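Aminoglycoside phosphotransferase (Alicyclobacillus acidocaldarius subsp. acidocaldarius, PDB 4PDY) is probably a transferase with the protein-kinase-like fold, belonging to a family whose members move phosphate groups onto small molecules such as aminoglycosides. Local coordinates at residues G220-D225 and F244-A250; A65-I69 and F141-W145; D164-M168 and A309-H314; A180-L185 and Q321-Q326. One frame throughout, in Å; residues are numbered along the deposited sequence. Where two conformers were deposited one is given.

Contact 1. Residues G220-D225 and F244-A250; sequences GWCHLD and FELARPA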
loop_
_atom_site.group_PDB
_atom_site.type_symbol
_atom_site.label_atom_id
_atom_site.label_comp_id
_atom_site.label_asym_id
_atom_site.label_seq_id
_atom_site.Cartn_x
_atom_site.Cartn_y
_atom_site.Cartn_z
ATOM N N GLY A 220 -14.148 -2.075 9.134
ATOM C CA GLY A 220 -12.912 -2.785 8.942
ATOM C C GLY A 220 -11.970 -1.823 8.259
ATOM O O GLY A 220 -12.310 -1.176 7.247
ATOM N N TRP A 221 -10.771 -1.687 8.835
ATOM C CA TRP A 221 -9.765 -0.784 8.313
ATOM C C TRP A 221 -8.839 -1.495 7.344
ATOM O O TRP A 221 -8.527 -2.679 7.511
ATOM C CB TRP A 221 -8.932 -0.222 9.467
ATOM C CG TRP A 221 -9.648 0.704 10.377
ATOM C CD1 TRP A 221 -10.918 0.564 10.885
ATOM C CD2 TRP A 221 -9.123 1.906 10.952
ATOM N NE1 TRP A 221 -11.218 1.624 11.714
ATOM C CE2 TRP A 221 -10.140 2.471 11.756
ATOM C CE3 TRP A 221 -7.902 2.588 10.830
ATOM C CZ2 TRP A 221 -9.953 3.661 12.461
ATOM C CZ3 TRP A 221 -7.728 3.768 11.510
ATOM C CH2 TRP A 221 -8.740 4.289 12.331
ATOM N N CYS A 222 -8.364 -0.754 6.360
ATOM C CA CYS A 222 -7.221 -1.143 5.542
ATOM C C CYS A 222 -5.988 -0.398 6.017
ATOM O O CYS A 222 -6.080 0.671 6.597
ATOM C CB CYS A 222 -7.448 -0.847 4.050
ATOM S SG CYS A 222 -8.486 -2.033 3.188
ATOM N N HIS A 223 -4.828 -1.007 5.759
ATOM C CA HIS A 223 -3.550 -0.396 6.083
ATOM C C HIS A 223 -3.185 0.719 5.094
ATOM O O HIS A 223 -2.734 1.789 5.481
ATOM C CB HIS A 223 -2.483 -1.489 6.088
ATOM C CG HIS A 223 -1.104 -0.998 6.398
ATOM N ND1 HIS A 223 -0.251 -0.545 5.421
ATOM C CD2 HIS A 223 -0.424 -0.920 7.565
ATOM C CE1 HIS A 223 0.912 -0.222 5.974
ATOM N NE2 HIS A 223 0.815 -0.418 7.268
ATOM N N LEU A 224 -3.381 0.449 3.800
ATOM C CA LEU A 224 -3.250 1.456 2.729
ATOM C C LEU A 224 -1.843 2.012 2.515
ATOM O O LEU A 224 -1.668 3.021 1.851
ATOM C CB LEU A 224 -4.258 2.589 2.894
ATOM C CG LEU A 224 -5.725 2.129 2.925
ATOM C CD1 LEU A 224 -6.692 3.283 3.138
ATOM C CD2 LEU A 224 -6.085 1.360 1.659
ATOM N N ASP A 225 -0.821 1.309 3.014
ATOM C CA ASP A 225 0.551 1.634 2.625
ATOM C C ASP A 225 1.352 0.345 2.545
ATOM O O ASP A 225 2.382 0.150 3.221
ATOM C CB ASP A 225 1.153 2.631 3.602
ATOM C CG ASP A 225 2.361 3.350 3.039
ATOM O OD1 ASP A 225 2.644 3.243 1.820
ATOM O OD2 ASP A 225 3.029 4.031 3.835
ATOM N N PHE A 244 1.010 2.821 10.309
ATOM C CA PHE A 244 -0.443 2.815 10.153
ATOM C C PHE A 244 -0.977 4.218 9.886
ATOM O O PHE A 244 -2.157 4.452 10.064
ATOM C CB PHE A 244 -1.088 2.196 11.405
ATOM C CG PHE A 244 -0.966 0.696 11.465
ATOM C CD1 PHE A 244 0.185 0.073 11.976
ATOM C CD2 PHE A 244 -1.985 -0.100 10.953
ATOM C CE1 PHE A 244 0.266 -1.313 12.005
ATOM C CE2 PHE A 244 -1.890 -1.481 10.976
ATOM C CZ PHE A 244 -0.776 -2.078 11.500
ATOM N N GLU A 245 -0.148 5.136 9.418
ATOM C CA GLU A 245 -0.547 6.541 9.276
ATOM C C GLU A 245 -1.595 6.760 8.180
ATOM O O GLU A 245 -2.316 7.740 8.235
ATOM C CB GLU A 245 0.682 7.415 9.033
ATOM C CG GLU A 245 1.640 7.407 10.200
ATOM C CD GLU A 245 2.890 8.219 9.969
ATOM O OE1 GLU A 245 2.912 9.089 9.089
ATOM O OE2 GLU A 245 3.884 7.954 10.686
ATOM N N LEU A 246 -1.607 5.896 7.176
ATOM C CA LEU A 246 -2.626 5.995 6.117
ATOM C C LEU A 246 -3.829 5.089 6.352
ATOM O O LEU A 246 -4.773 5.107 5.551
ATOM C CB LEU A 246 -1.985 5.685 4.767
ATOM C CG LEU A 246 -0.896 6.642 4.315
ATOM C CD1 LEU A 246 -0.393 6.269 2.943
ATOM C CD2 LEU A 246 -1.391 8.078 4.331
ATOM N N ALA A 247 -3.822 4.313 7.428
ATOM C CA ALA A 247 -4.878 3.348 7.695
ATOM C C ALA A 247 -6.187 4.073 7.982
ATOM O O ALA A 247 -6.186 5.113 8.635
ATOM C CB ALA A 247 -4.501 2.416 8.848
ATOM N N ARG A 248 -7.299 3.496 7.500
ATOM C CA ARG A 248 -8.645 4.058 7.747
ATOM C C ARG A 248 -9.657 3.001 7.345
ATOM O O ARG A 248 -9.305 2.047 6.680
ATOM C CB ARG A 248 -8.890 5.342 6.959
ATOM C CG ARG A 248 -8.730 5.166 5.477
ATOM C CD ARG A 248 -8.974 6.450 4.692
ATOM N NE ARG A 248 -8.594 6.267 3.293
ATOM C CZ ARG A 248 -9.397 5.782 2.340
ATOM N NH1 ARG A 248 -10.652 5.417 2.610
ATOM N NH2 ARG A 248 -8.935 5.648 1.101
ATOM N N PRO A 249 -10.917 3.174 7.774
ATOM C CA PRO A 249 -11.955 2.285 7.292
ATOM C C PRO A 249 -11.993 2.323 5.749
ATOM O O PRO A 249 -12.056 3.403 5.145
ATOM C CB PRO A 249 -13.242 2.880 7.900
ATOM C CG PRO A 249 -12.778 3.586 9.140
ATOM C CD PRO A 249 -11.440 4.146 8.745
ATOM N N ALA A 250 -11.959 1.159 5.123
ATOM C CA ALA A 250 -11.962 1.061 3.664
ATOM C C ALA A 250 -12.232 -0.360 3.251
ATOM O O ALA A 250 -11.912 -1.284 4.001
ATOM C CB ALA A 250 -10.653 1.541 3.085
HETATM O O HOH W 1 -0.748 3.187 6.864
#
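Trp221 and Pro249 lie alongside each other at the tight end of this contact, with the proline ring over one face of the indole. Pro249 CD stands 3.8 Å from the centroid of the five-membered ring of Trp221, nearly on its normal, a CH-pi contact. With CG anti to the carbonyl carbon (chi1 -69°), the indole is laid over the Arg248-Pro249 peptide, and Trp221 NE1 donates a hydrogen bond to Phe141 O. Were this tryptophan cut back to an alanine, Pro249 would probably lose its aromatic cover and Phe141 O its indole donor. Beside the indole the backbones close a short antiparallel pair: Cys222 N bonds to Arg248 O at 3.0 Å, Arg248 N returns to Cys222 O at 3.2 Å, and Ala250 N reaches Gly220 O. Further along, the edge of His223 meets the face of Phe244, the planes 76° apart. The imidazole is held from turning at both nitrogens, ND1 accepting from Asp225 N at 3.1 Å and NE2 bonded to Ile242 O. Toward solvent the packing thins. Leu224 CD1 rests over the guanidinium face of Arg248, 3.5 Å from Arg248 NE, while exposed Leu246 meets Asp225 through CD1 to CB at 4.0 Å. A water links His223 O to Leu246 N. His223, Asp225 and Asn230 match in sequence the catalytic-loop signature of kinase-like phosphotransferases, which runs on directly from strand 221-222.

Contact 2. Residues A65-I69 and F141-W145; sequences AHCRI and FRTDW. With SCN (thiocyanate ion), chain H.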
loop_
_atom_site.group_PDB
_atom_site.type_symbol
_atom_site.label_atom_id
_atom_site.label_comp_id
_atom_site.label_asym_id
_atom_site.label_seq_id
_atom_site.Cartn_x
_atom_site.Cartn_y
_atom_site.Cartn_z
ATOM N N ALA A 65 -4.373 14.112 17.299
ATOM C CA ALA A 65 -5.668 13.420 17.378
ATOM C C ALA A 65 -5.682 12.148 16.511
ATOM O O ALA A 65 -6.268 11.134 16.887
ATOM C CB ALA A 65 -6.793 14.341 16.961
ATOM N N HIS A 66 -5.029 12.229 15.359
ATOM C CA HIS A 66 -4.911 11.106 14.446
ATOM C C HIS A 66 -4.036 10.021 15.071
ATOM O O HIS A 66 -4.358 8.844 15.062
ATOM C CB HIS A 66 -4.390 11.611 13.102
ATOM C CG HIS A 66 -4.238 10.565 12.051
ATOM N ND1 HIS A 66 -3.751 10.859 10.798
ATOM C CD2 HIS A 66 -4.448 9.224 12.065
ATOM C CE1 HIS A 66 -3.662 9.753 10.086
ATOM N NE2 HIS A 66 -4.070 8.744 10.834
ATOM N N CYS A 67 -2.932 10.443 15.679
ATOM C CA CYS A 67 -2.077 9.462 16.360
ATOM C C CYS A 67 -2.859 8.703 17.447
ATOM O O CYS A 67 -2.730 7.489 17.583
ATOM C CB CYS A 67 -0.826 10.134 16.941
ATOM S SG CYS A 67 0.440 9.002 17.518
ATOM N N ARG A 68 -3.679 9.424 18.202
ATOM C CA ARG A 68 -4.493 8.797 19.229
ATOM C C ARG A 68 -5.479 7.757 18.697
ATOM O O ARG A 68 -5.543 6.647 19.241
ATOM C CB ARG A 68 -5.197 9.835 20.097
ATOM C CG ARG A 68 -4.201 10.610 20.944
ATOM C CD ARG A 68 -4.908 11.537 21.897
ATOM N NE ARG A 68 -3.944 12.300 22.680
ATOM C CZ ARG A 68 -3.371 11.888 23.808
ATOM N NH1 ARG A 68 -3.635 10.695 24.334
ATOM N NH2 ARG A 68 -2.500 12.690 24.405
ATOM N N ILE A 69 -6.253 8.097 17.653
ATOM C CA ILE A 69 -7.169 7.097 17.105
ATOM C C ILE A 69 -6.418 5.907 16.494
ATOM O O ILE A 69 -6.896 4.767 16.551
ATOM C CB ILE A 69 -8.214 7.697 16.152
ATOM C CG1 ILE A 69 -9.329 6.661 15.924
ATOM C CG2 ILE A 69 -7.594 8.117 14.843
ATOM C CD1 ILE A 69 -10.473 7.139 15.062
ATOM N N PHE A 141 -15.120 -0.809 13.991
ATOM C CA PHE A 141 -14.391 0.133 14.844
ATOM C C PHE A 141 -14.322 1.490 14.166
ATOM O O PHE A 141 -13.722 1.618 13.097
ATOM C CB PHE A 141 -12.956 -0.334 15.134
ATOM C CG PHE A 141 -12.196 0.624 16.028
ATOM C CD1 PHE A 141 -12.481 0.696 17.377
ATOM C CD2 PHE A 141 -11.300 1.538 15.498
ATOM C CE1 PHE A 141 -11.837 1.614 18.191
ATOM C CE2 PHE A 141 -10.659 2.469 16.297
ATOM C CZ PHE A 141 -10.917 2.495 17.657
ATOM N N ARG A 142 -14.947 2.488 14.779
ATOM C CA ARG A 142 -14.914 3.875 14.292
ATOM C C ARG A 142 -15.070 3.962 12.787
ATOM O O ARG A 142 -14.316 4.622 12.078
ATOM C CB ARG A 142 -13.640 4.572 14.754
ATOM C CG ARG A 142 -13.480 4.656 16.273
ATOM C CD ARG A 142 -14.458 5.608 16.935
ATOM N NE ARG A 142 -14.371 6.962 16.379
ATOM C CZ ARG A 142 -13.511 7.909 16.786
ATOM N NH1 ARG A 142 -12.633 7.695 17.767
ATOM N NH2 ARG A 142 -13.522 9.107 16.222
ATOM N N THR A 143 -16.141 3.340 12.326
ATOM C CA THR A 143 -16.389 3.170 10.896
ATOM C C THR A 143 -16.549 4.478 10.122
ATOM O O THR A 143 -16.142 4.554 8.964
ATOM C CB THR A 143 -17.638 2.289 10.663
ATOM O OG1 THR A 143 -17.431 1.008 11.257
ATOM C CG2 THR A 143 -17.910 2.089 9.177
ATOM N N ASP A 144 -17.107 5.501 10.766
ATOM C CA ASP A 144 -17.319 6.784 10.107
ATOM C C ASP A 144 -16.147 7.761 10.291
ATOM O O ASP A 144 -16.271 8.936 9.969
ATOM C CB ASP A 144 -18.618 7.411 10.620
ATOM C CG ASP A 144 -19.852 6.607 10.234
ATOM O OD1 ASP A 144 -19.782 5.821 9.264
ATOM O OD2 ASP A 144 -20.900 6.773 10.898
ATOM N N TRP A 145 -15.016 7.291 10.813
ATOM C CA TRP A 145 -13.837 8.148 10.920
ATOM C C TRP A 145 -13.109 8.322 9.570
ATOM O O TRP A 145 -12.775 7.338 8.866
ATOM C CB TRP A 145 -12.846 7.587 11.927
ATOM C CG TRP A 145 -11.659 8.471 12.087
ATOM C CD1 TRP A 145 -11.576 9.600 12.831
ATOM C CD2 TRP A 145 -10.385 8.295 11.475
ATOM N NE1 TRP A 145 -10.318 10.149 12.733
ATOM C CE2 TRP A 145 -9.571 9.372 11.895
ATOM C CE3 TRP A 145 -9.836 7.321 10.631
ATOM C CZ2 TRP A 145 -8.226 9.491 11.515
ATOM C CZ3 TRP A 145 -8.493 7.463 10.239
ATOM C CH2 TRP A 145 -7.721 8.541 10.678
HETATM S S SCN H . -6.948 14.058 12.427
HETATM C C SCN H . -7.808 13.209 13.303
HETATM N N SCN H . -8.466 12.552 13.970
#
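Ile69 presses its CD1 methyl onto the indole of Trp145, 3.5 Å from the centroid of the five-membered ring and only 14° off its normal. The other branch, CG2, lies over the same face further along, 3.7 Å from Trp145 CZ2, and in this way the forked side chain spans both rings of the indole. A second flat group comes to the same methyl from another direction: the guanidinium of Arg142 turns a face to it, with Arg142 NH1 3.5 Å from Ile69 CD1. The arginine reaches this place by folding back, bent at both chi2 (-70°) and chi3, while its CG lies over a face of the Phe141 ring.

Helix 64-79, which carries Ile69, follows the first three strands of the six-stranded antiparallel sheet, as the helix of the N-terminal lobe does in the kinase-like fold. The 141-145 segment is a loop leaving helix 121-137 on the mainly helical side, and the contact therefore probably bridges the two lobes. A type I turn from Arg142 to Trp145, closed by Trp145 N on Arg142 O at 3.0 Å, brings arginine and indole to the same isoleucine.

His66 meets the far end of the indole obliquely, the planes 53° apart. Trp145 CH2 sits over a face of the imidazole, 3.6 Å from His66 CD2. At the indole edge, Trp145 NE1 donates to the nitrogen of a thiocyanate ion at 3.3 Å; the sulfur of this ion, probably from the crystallisation liquor, lies 3.6 Å from His66 CB. The Trp145 ring also runs nearly parallel to that of Trp221.

Contact 3. Residues D164-M168 and A309-H314; sequences DLRQM and AHARYH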
loop_
_atom_site.group_PDB
_atom_site.type_symbol
_atom_site.label_atom_id
_atom_site.label_comp_id
_atom_site.label_asym_id
_atom_site.label_seq_id
_atom_site.Cartn_x
_atom_site.Cartn_y
_atom_site.Cartn_z
ATOM N N ASP A 164 -7.169 11.411 -18.110
ATOM C CA ASP A 164 -5.791 11.913 -18.168
ATOM C C ASP A 164 -4.943 11.116 -19.167
ATOM O O ASP A 164 -4.266 11.675 -20.031
ATOM C CB ASP A 164 -5.214 11.815 -16.760
ATOM C CG ASP A 164 -3.845 12.475 -16.612
ATOM O OD1 ASP A 164 -3.523 13.440 -17.317
ATOM O OD2 ASP A 164 -3.075 11.992 -15.755
ATOM N N LEU A 165 -5.013 9.789 -19.052
ATOM C CA LEU A 165 -4.252 8.911 -19.923
ATOM C C LEU A 165 -4.569 9.170 -21.404
ATOM O O LEU A 165 -3.663 9.272 -22.223
ATOM C CB LEU A 165 -4.482 7.447 -19.553
ATOM C CG LEU A 165 -3.671 6.389 -20.314
ATOM C CD1 LEU A 165 -2.165 6.656 -20.243
ATOM C CD2 LEU A 165 -4.003 5.015 -19.754
ATOM N N ARG A 166 -5.857 9.276 -21.739
ATOM C CA ARG A 166 -6.272 9.555 -23.108
ATOM C C ARG A 166 -5.737 10.902 -23.606
ATOM O O ARG A 166 -5.246 11.006 -24.728
ATOM C CB ARG A 166 -7.794 9.522 -23.193
ATOM C CG ARG A 166 -8.342 9.285 -24.585
ATOM C CD ARG A 166 -9.856 9.195 -24.512
ATOM N NE ARG A 166 -10.419 10.237 -23.659
ATOM C CZ ARG A 166 -11.716 10.358 -23.389
ATOM N NH1 ARG A 166 -12.571 9.486 -23.894
ATOM N NH2 ARG A 166 -12.156 11.332 -22.604
ATOM N N GLN A 167 -5.820 11.928 -22.763
ATOM C CA GLN A 167 -5.278 13.236 -23.115
ATOM C C GLN A 167 -3.778 13.192 -23.334
ATOM O O GLN A 167 -3.282 13.801 -24.266
ATOM C CB GLN A 167 -5.638 14.293 -22.072
ATOM C CG GLN A 167 -7.088 14.744 -22.143
ATOM C CD GLN A 167 -7.516 15.170 -23.546
ATOM O OE1 GLN A 167 -6.848 15.987 -24.193
ATOM N NE2 GLN A 167 -8.641 14.607 -24.029
HETATM N N MSE A 168 -3.068 12.444 -22.492
HETATM C CA MSE A 168 -1.610 12.337 -22.597
HETATM C C MSE A 168 -1.199 11.687 -23.886
HETATM O O MSE A 168 -0.317 12.187 -24.542
HETATM C CB MSE A 168 -1.024 11.616 -21.395
HETATM C CG MSE A 168 -1.201 12.556 -20.207
HETATM SE SE MSE A 168 -0.294 11.861 -18.657
HETATM C CE MSE A 168 -1.407 10.321 -18.220
ATOM N N ALA A 309 3.179 7.887 -17.238
ATOM C CA ALA A 309 2.916 8.968 -18.196
ATOM C C ALA A 309 2.528 10.277 -17.480
ATOM O O ALA A 309 2.932 11.366 -17.898
ATOM C CB ALA A 309 1.831 8.554 -19.182
ATOM N N HIS A 310 1.747 10.168 -16.414
ATOM C CA HIS A 310 1.365 11.336 -15.649
ATOM C C HIS A 310 2.588 12.086 -15.152
ATOM O O HIS A 310 2.699 13.297 -15.306
ATOM C CB HIS A 310 0.437 10.984 -14.492
ATOM C CG HIS A 310 -0.045 12.174 -13.737
ATOM N ND1 HIS A 310 -1.236 12.805 -14.015
ATOM C CD2 HIS A 310 0.523 12.878 -12.728
ATOM C CE1 HIS A 310 -1.379 13.836 -13.207
ATOM N NE2 HIS A 310 -0.323 13.913 -12.421
ATOM N N ALA A 311 3.527 11.345 -14.568
ATOM C CA ALA A 311 4.785 11.950 -14.108
ATOM C C ALA A 311 5.519 12.617 -15.265
ATOM O O ALA A 311 5.969 13.762 -15.164
ATOM C CB ALA A 311 5.663 10.909 -13.438
ATOM N N ARG A 312 5.614 11.913 -16.385
ATOM C CA ARG A 312 6.376 12.421 -17.521
ATOM C C ARG A 312 5.843 13.741 -18.061
ATOM O O ARG A 312 6.599 14.679 -18.291
ATOM C CB ARG A 312 6.450 11.430 -18.665
ATOM C CG ARG A 312 7.405 11.844 -19.770
ATOM C CD ARG A 312 7.685 10.696 -20.711
ATOM N NE ARG A 312 8.798 10.916 -21.619
ATOM C CZ ARG A 312 10.066 10.553 -21.371
ATOM N NH1 ARG A 312 10.403 9.996 -20.218
ATOM N NH2 ARG A 312 10.967 10.781 -22.306
ATOM N N TYR A 313 4.531 13.784 -18.288
ATOM C CA TYR A 313 3.935 14.873 -19.031
ATOM C C TYR A 313 3.404 15.996 -18.143
ATOM O O TYR A 313 3.308 17.135 -18.595
ATOM C CB TYR A 313 2.832 14.323 -19.917
ATOM C CG TYR A 313 3.317 13.336 -20.969
ATOM C CD1 TYR A 313 4.239 13.702 -21.938
ATOM C CD2 TYR A 313 2.800 12.049 -21.030
ATOM C CE1 TYR A 313 4.660 12.798 -22.913
ATOM C CE2 TYR A 313 3.203 11.157 -22.001
ATOM C CZ TYR A 313 4.122 11.525 -22.951
ATOM O OH TYR A 313 4.518 10.638 -23.910
ATOM N N HIS A 314 3.034 15.688 -16.900
ATOM C CA HIS A 314 2.618 16.728 -15.964
ATOM C C HIS A 314 3.780 17.306 -15.170
ATOM O O HIS A 314 3.747 18.466 -14.795
ATOM C CB HIS A 314 1.566 16.232 -14.983
ATOM C CG HIS A 314 0.230 15.967 -15.601
ATOM N ND1 HIS A 314 -0.829 16.845 -15.491
ATOM C CD2 HIS A 314 -0.224 14.898 -16.286
ATOM C CE1 HIS A 314 -1.872 16.335 -16.115
ATOM N NE2 HIS A 314 -1.534 15.161 -16.608
#
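Ala309 opens the second helix's side of the contact by receiving the end of Met168, deposited as selenomethionine: its chain bends at chi3 (-70°), which brings Met168 CE within 3.8 Å of Ala309 CB. The selenium itself comes 3.4 Å from Ala309 O. At His310 the interaction turns polar. Its ND1 donates to Asp164 OD2 at 2.7 Å along an almost straight path (174°), with the oxygen in the plane of the imidazole and approached on its syn side. The same oxygen also accepts from Trp306 NE1. The segments of helix 154-173 and helix 303-315 cross here at 52° in the largely helical part of the chain, and Met168 acts as a knob in the hole formed by Ala309, His310, Tyr313 and His314. Tyr313 contributes a ring carbon, CD2, 3.9 Å from Met168 CB, while its hydroxyl bonds to Asp182. One turn on from His310, His314 NE2 donates to Asp164 OD1 at 2.7 Å, again syn, and the ring turns its edge to the selenium and takes His310 CE1 over its centre. Replacing Asp164 with an alanine would probably leave both imidazoles and Trp306 NE1 without their shared acceptor, and the histidines freer to turn.

Contact 4. Residues A180-L185 and Q321-Q326; sequences AFDQLL and QLDALQ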
loop_
_atom_site.group_PDB
_atom_site.type_symbol
_atom_site.label_atom_id
_atom_site.label_comp_id
_atom_site.label_asym_id
_atom_site.label_seq_id
_atom_site.Cartn_x
_atom_site.Cartn_y
_atom_site.Cartn_z
ATOM N N ALA A 180 11.469 7.987 -27.625
ATOM C CA ALA A 180 11.201 6.558 -27.505
ATOM C C ALA A 180 9.997 6.292 -26.612
ATOM O O ALA A 180 9.192 5.410 -26.901
ATOM C CB ALA A 180 12.429 5.840 -26.969
ATOM N N PHE A 181 9.875 7.039 -25.527
ATOM C CA PHE A 181 8.721 6.919 -24.629
ATOM C C PHE A 181 7.407 7.231 -25.364
ATOM O O PHE A 181 6.453 6.454 -25.302
ATOM C CB PHE A 181 8.862 7.844 -23.416
ATOM C CG PHE A 181 7.795 7.645 -22.376
ATOM C CD1 PHE A 181 6.544 8.199 -22.570
ATOM C CD2 PHE A 181 8.005 6.900 -21.230
ATOM C CE1 PHE A 181 5.539 8.027 -21.641
ATOM C CE2 PHE A 181 7.003 6.723 -20.300
ATOM C CZ PHE A 181 5.743 7.278 -20.512
ATOM N N ASP A 182 7.365 8.359 -26.056
ATOM C CA ASP A 182 6.176 8.787 -26.788
ATOM C C ASP A 182 5.752 7.693 -27.731
ATOM O O ASP A 182 4.573 7.338 -27.787
ATOM C CB ASP A 182 6.493 10.033 -27.607
ATOM C CG ASP A 182 6.882 11.249 -26.761
ATOM O OD1 ASP A 182 6.376 11.416 -25.625
ATOM O OD2 ASP A 182 7.709 12.051 -27.279
ATOM N N GLN A 183 6.694 7.187 -28.517
ATOM C CA GLN A 183 6.359 6.176 -29.516
ATOM C C GLN A 183 5.866 4.888 -28.860
ATOM O O GLN A 183 4.911 4.261 -29.310
ATOM C CB GLN A 183 7.559 5.877 -30.417
ATOM C CG GLN A 183 7.987 7.068 -31.250
ATOM C CD GLN A 183 9.194 6.758 -32.092
ATOM O OE1 GLN A 183 9.141 5.881 -32.947
ATOM N NE2 GLN A 183 10.294 7.460 -31.852
ATOM N N LEU A 184 6.525 4.445 -27.799
ATOM C CA LEU A 184 6.114 3.240 -27.107
ATOM C C LEU A 184 4.700 3.403 -26.510
ATOM O O LEU A 184 3.871 2.517 -26.639
ATOM C CB LEU A 184 7.141 2.870 -26.035
ATOM C CG LEU A 184 6.785 1.678 -25.151
ATOM C CD1 LEU A 184 6.583 0.401 -25.957
ATOM C CD2 LEU A 184 7.871 1.472 -24.113
ATOM N N LEU A 185 4.447 4.514 -25.842
ATOM C CA LEU A 185 3.104 4.772 -25.306
ATOM C C LEU A 185 2.048 4.733 -26.436
ATOM O O LEU A 185 1.008 4.082 -26.302
ATOM C CB LEU A 185 3.073 6.120 -24.571
ATOM C CG LEU A 185 1.718 6.456 -23.935
ATOM C CD1 LEU A 185 1.413 5.533 -22.761
ATOM C CD2 LEU A 185 1.709 7.909 -23.500
ATOM N N GLN A 321 11.246 6.544 -16.359
ATOM C CA GLN A 321 9.899 6.363 -16.892
ATOM C C GLN A 321 9.926 5.449 -18.103
ATOM O O GLN A 321 9.039 4.616 -18.284
ATOM C CB GLN A 321 9.311 7.724 -17.267
ATOM C CG GLN A 321 9.046 8.612 -16.077
ATOM C CD GLN A 321 9.089 10.087 -16.409
ATOM O OE1 GLN A 321 9.280 10.469 -17.564
ATOM N NE2 GLN A 321 8.945 10.930 -15.390
ATOM N N LEU A 322 10.910 5.621 -18.967
ATOM C CA LEU A 322 11.037 4.753 -20.139
ATOM C C LEU A 322 11.351 3.329 -19.709
ATOM O O LEU A 322 10.736 2.371 -20.207
ATOM C CB LEU A 322 12.060 5.270 -21.149
ATOM C CG LEU A 322 12.249 4.365 -22.368
ATOM C CD1 LEU A 322 10.956 4.193 -23.181
ATOM C CD2 LEU A 322 13.363 4.899 -23.239
ATOM N N ASP A 323 12.266 3.177 -18.742
ATOM C CA ASP A 323 12.560 1.840 -18.186
ATOM C C ASP A 323 11.246 1.186 -17.728
ATOM O O ASP A 323 10.975 0.027 -18.043
ATOM C CB ASP A 323 13.531 1.876 -16.974
ATOM C CG ASP A 323 14.899 2.438 -17.303
ATOM O OD1 ASP A 323 15.287 2.436 -18.484
ATOM O OD2 ASP A 323 15.605 2.869 -16.353
ATOM N N ALA A 324 10.446 1.932 -16.966
ATOM C CA ALA A 324 9.203 1.371 -16.422
ATOM C C ALA A 324 8.180 0.999 -17.502
ATOM O O ALA A 324 7.578 -0.063 -17.438
ATOM C CB ALA A 324 8.586 2.335 -15.432
ATOM N N LEU A 325 8.029 1.863 -18.506
ATOM C CA LEU A 325 7.069 1.583 -19.571
ATOM C C LEU A 325 7.543 0.407 -20.442
ATOM O O LEU A 325 6.739 -0.427 -20.881
ATOM C CB LEU A 325 6.825 2.823 -20.413
ATOM C CG LEU A 325 5.626 2.699 -21.352
ATOM C CD1 LEU A 325 4.334 2.629 -20.566
ATOM C CD2 LEU A 325 5.600 3.881 -22.292
ATOM N N GLN A 326 8.866 0.302 -20.639
ATOM C CA GLN A 326 9.433 -0.827 -21.370
ATOM C C GLN A 326 9.138 -2.145 -20.649
ATOM O O GLN A 326 8.737 -3.137 -21.277
ATOM C CB GLN A 326 10.945 -0.689 -21.569
ATOM C CG GLN A 326 11.329 0.346 -22.614
ATOM C CD GLN A 326 12.800 0.703 -22.616
ATOM O OE1 GLN A 326 13.492 0.566 -21.605
ATOM N NE2 GLN A 326 13.287 1.134 -23.748
#
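Leu325 and Phe181 supply the aromatic part of this contact, their side chains meeting at about a right angle. The methyl Leu325 CD2 stands over one face of the ring, 3.9 Å from the Phe181 centroid and 16° off its normal, which is a CH-pi contact. Having CG anti to the backbone N (chi1 -173°), Phe181 swings its ring across to the other helix, although its CB does not start out in that direction. The ring edge is met by backbone: Gln321 O lies in the plane of the ring, 3.6 Å from Phe181 CE2.

Aliphatic contacts extend from this pair. Leu184 and Leu325 reach toward each other tip to tip, with Leu184 CD2 3.8 Å from Leu325 CG. The same Leu184 methyl lies 3.9 Å from Gln326 CG at the outer margin. Leu322 works with two methyls. CD1 packs against the helix backbone itself, 3.8 Å from Phe181 CA, and CD2 touches exposed Ala180 CB at 4.0 Å. On the buried side, Leu185 CB meets Leu325 CD2.

Hydrogen bonds play no part between the two segments; packing alone joins them, the segment axes approaching to 10.0 Å. The polar end of Gln321 is engaged elsewhere, OE1 accepting from Arg312 NH1 and NE2 donating to Ala316 O.

Here helix 180-187 and helix 319-347 lie side by side, their segments inclined at 25°. Helix 303-315 adjoins them through Ile308, which touches both Phe181 and Gln321, and helix 154-173 reaches Leu185 through Trp169.

How the contacts relate
The four contacts fall into two groups. Contacts 1 and 2 have centres about 10 Å apart and touch, the loop 141-145 lying against the strand pair 221-222 and 248-249. Contacts 3 and 4, centres about 12 Å apart, also touch; they join the consecutive helices 154-173 and 180-187 to the consecutive helices 303-315 and 319-347, so their segments alternate along the chain. Between the groups, the nearest atoms of contacts 1 and 3 are about 17 Å apart, and the centres of contacts 2 and 4 about 42 Å. Contact 2 closes first in sequence, and contact 1 is nested within the loops closed by contacts 3 and 4. Contacts 1 and 2 lie by the probable catalytic loop; contacts 3 and 4 pack helices well away from it.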